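MRG701 (Oryza sativa, PDB 5IN1) is a chromodomain protein of the MRG family that probably recognises methylated histone tails in transcriptional control and dimerises through its chromodomain. Local coordinates at residues K24-E29 and D46-N51. Residues are numbered along the deposited sequence; the frame is centred on the assembly and turned at random.
Sequences KSENKE and DEWVTN
The carboxylate of E26 rests against the far corner of the W48 indole, with CD of E26 3.4 Å from CH2 of W48. Both carboxylate oxygens share this approach: OE1 and OE2 of E26 lie 3.6 and 3.5 Å from CH2 of W48. E26 CD comes at the ring obliquely; the carboxylate and ring planes are 43° apart, and the two side chains cross at about a right angle. In E26, CG stands anti to the carbonyl carbon (chi1 -65°) and the chain runs extended beyond it, which carries the acid to the indole corner. K24 meets the six-membered ring through its backbone O, 3.9 Å from CZ3 of W48, and through CB, 4.2 Å from CH2 of W48; its amine leads away. No hydrogen bond crosses the contact. The charge of E26 is instead met by a salt bridge from OE1 to R33, which also makes a cation-pi contact with W48. Replacing E26 with an alanine would probably leave R33 without this carboxylate and the CH2 corner of the indole less covered. Strand 31-38 lies between strands 16-28 and 47-50 in the antiparallel sheet, so W48 reaches across it, while E26 to K28 pair with a strand of the second subunit.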
loop_
_atom_site.group_PDB
_atom_site.type_symbol
_atom_site.label_atom_id
_atom_site.label_comp_id
_atom_site.label_asym_id
_atom_site.label_seq_id
_atom_site.Cartn_x
_atom_site.Cartn_y
_atom_site.Cartn_z
ATOM N N LYS A 24 -9.933 -8.394 -0.796
ATOM C CA LYS A 24 -8.509 -8.264 -1.107
ATOM C C LYS A 24 -8.155 -6.790 -1.249
ATOM O O LYS A 24 -8.964 -6.011 -1.740
ATOM C CB LYS A 24 -8.171 -9.032 -2.395
ATOM C CG LYS A 24 -8.056 -10.546 -2.189
ATOM C CD LYS A 24 -7.838 -11.328 -3.485
ATOM C CE LYS A 24 -8.455 -12.729 -3.386
ATOM N NZ LYS A 24 -7.448 -13.833 -3.359
ATOM N N SER A 25 -6.950 -6.417 -0.820
ATOM C CA SER A 25 -6.426 -5.063 -0.986
ATOM C C SER A 25 -5.107 -5.141 -1.746
ATOM O O SER A 25 -4.264 -5.992 -1.450
ATOM C CB SER A 25 -6.200 -4.375 0.366
ATOM O OG SER A 25 -7.365 -4.424 1.187
ATOM N N GLU A 26 -4.929 -4.271 -2.734
ATOM C CA GLU A 26 -3.674 -4.219 -3.491
ATOM C C GLU A 26 -3.281 -2.788 -3.756
ATOM O O GLU A 26 -4.145 -1.925 -3.904
ATOM C CB GLU A 26 -3.794 -4.960 -4.825
ATOM C CG GLU A 26 -4.013 -6.460 -4.711
ATOM C CD GLU A 26 -4.257 -7.104 -6.064
ATOM O OE1 GLU A 26 -4.283 -6.367 -7.073
ATOM O OE2 GLU A 26 -4.429 -8.338 -6.118
ATOM N N ASN A 27 -1.975 -2.529 -3.836
ATOM C CA ASN A 27 -1.496 -1.205 -4.211
ATOM C C ASN A 27 -0.483 -1.304 -5.334
ATOM O O ASN A 27 0.481 -2.064 -5.238
ATOM C CB ASN A 27 -0.901 -0.483 -2.993
ATOM C CG ASN A 27 -0.579 0.972 -3.270
ATOM O OD1 ASN A 27 0.145 1.299 -4.214
ATOM N ND2 ASN A 27 -1.125 1.861 -2.453
ATOM N N LYS A 28 -0.732 -0.549 -6.401
ATOM C CA LYS A 28 0.232 -0.309 -7.472
ATOM C C LYS A 28 0.113 1.139 -7.872
ATOM O O LYS A 28 -0.965 1.730 -7.763
ATOM C CB LYS A 28 -0.017 -1.199 -8.689
ATOM C CG LYS A 28 0.362 -2.639 -8.528
ATOM C CD LYS A 28 0.373 -3.341 -9.880
ATOM C CE LYS A 28 0.705 -4.812 -9.725
ATOM N NZ LYS A 28 0.738 -5.495 -11.047
ATOM N N GLU A 29 1.221 1.704 -8.343
ATOM C CA GLU A 29 1.262 3.086 -8.809
ATOM C C GLU A 29 0.659 4.054 -7.802
ATOM O O GLU A 29 -0.091 4.954 -8.180
ATOM C CB GLU A 29 0.548 3.214 -10.158
ATOM C CG GLU A 29 1.149 2.346 -11.257
ATOM C CD GLU A 29 2.604 2.685 -11.554
ATOM O OE1 GLU A 29 3.048 3.805 -11.226
ATOM O OE2 GLU A 29 3.312 1.824 -12.116
ATOM N N ASP A 46 -19.276 -8.717 -7.160
ATOM C CA ASP A 46 -17.951 -8.520 -6.562
ATOM C C ASP A 46 -17.033 -7.832 -7.567
ATOM O O ASP A 46 -17.018 -8.209 -8.746
ATOM C CB ASP A 46 -17.323 -9.843 -6.145
ATOM C CG ASP A 46 -18.072 -10.539 -5.028
ATOM O OD1 ASP A 46 -19.136 -10.061 -4.574
ATOM O OD2 ASP A 46 -17.589 -11.606 -4.615
ATOM N N GLU A 47 -16.291 -6.827 -7.122
ATOM C CA GLU A 47 -15.535 -6.017 -8.077
ATOM C C GLU A 47 -14.415 -5.250 -7.405
ATOM O O GLU A 47 -14.427 -5.037 -6.192
ATOM C CB GLU A 47 -16.457 -5.039 -8.798
ATOM C CG GLU A 47 -17.063 -4.004 -7.860
ATOM C CD GLU A 47 -17.975 -3.021 -8.576
ATOM O OE1 GLU A 47 -18.770 -2.355 -7.885
ATOM O OE2 GLU A 47 -17.917 -2.936 -9.822
ATOM N N TRP A 48 -13.442 -4.837 -8.212
ATOM C CA TRP A 48 -12.400 -3.932 -7.765
ATOM C C TRP A 48 -12.907 -2.509 -7.747
ATOM O O TRP A 48 -13.485 -2.037 -8.731
ATOM C CB TRP A 48 -11.179 -3.970 -8.691
ATOM C CG TRP A 48 -10.371 -5.212 -8.656
ATOM C CD1 TRP A 48 -10.304 -6.172 -9.628
ATOM C CD2 TRP A 48 -9.478 -5.629 -7.620
ATOM N NE1 TRP A 48 -9.439 -7.161 -9.251
ATOM C CE2 TRP A 48 -8.917 -6.854 -8.021
ATOM C CE3 TRP A 48 -9.100 -5.080 -6.387
ATOM C CZ2 TRP A 48 -7.999 -7.549 -7.229
ATOM C CZ3 TRP A 48 -8.188 -5.769 -5.599
ATOM C CH2 TRP A 48 -7.646 -6.993 -6.027
ATOM N N VAL A 49 -12.685 -1.816 -6.637
ATOM C CA VAL A 49 -12.988 -0.399 -6.569
ATOM C C VAL A 49 -11.843 0.387 -5.955
ATOM O O VAL A 49 -11.019 -0.152 -5.200
ATOM C CB VAL A 49 -14.270 -0.139 -5.745
ATOM C CG1 VAL A 49 -15.471 -0.884 -6.346
ATOM C CG2 VAL A 49 -14.053 -0.537 -4.303
ATOM N N THR A 50 -11.811 1.680 -6.242
ATOM C CA THR A 50 -10.832 2.544 -5.616
ATOM C C THR A 50 -11.456 3.331 -4.462
ATOM O O THR A 50 -12.657 3.194 -4.167
ATOM C CB THR A 50 -10.186 3.471 -6.659
ATOM O OG1 THR A 50 -11.197 3.945 -7.546
ATOM C CG2 THR A 50 -9.170 2.668 -7.466
ATOM N N ASN A 51 -10.629 4.112 -3.778
ATOM C CA ASN A 51 -11.006 4.739 -2.524
ATOM C C ASN A 51 -12.245 5.625 -2.608
ATOM O O ASN A 51 -13.035 5.724 -1.657
ATOM C CB ASN A 51 -9.812 5.546 -2.008
ATOM C CG ASN A 51 -10.083 6.201 -0.694
ATOM O OD1 ASN A 51 -10.187 5.526 0.322
ATOM N ND2 ASN A 51 -10.180 7.530 -0.691
#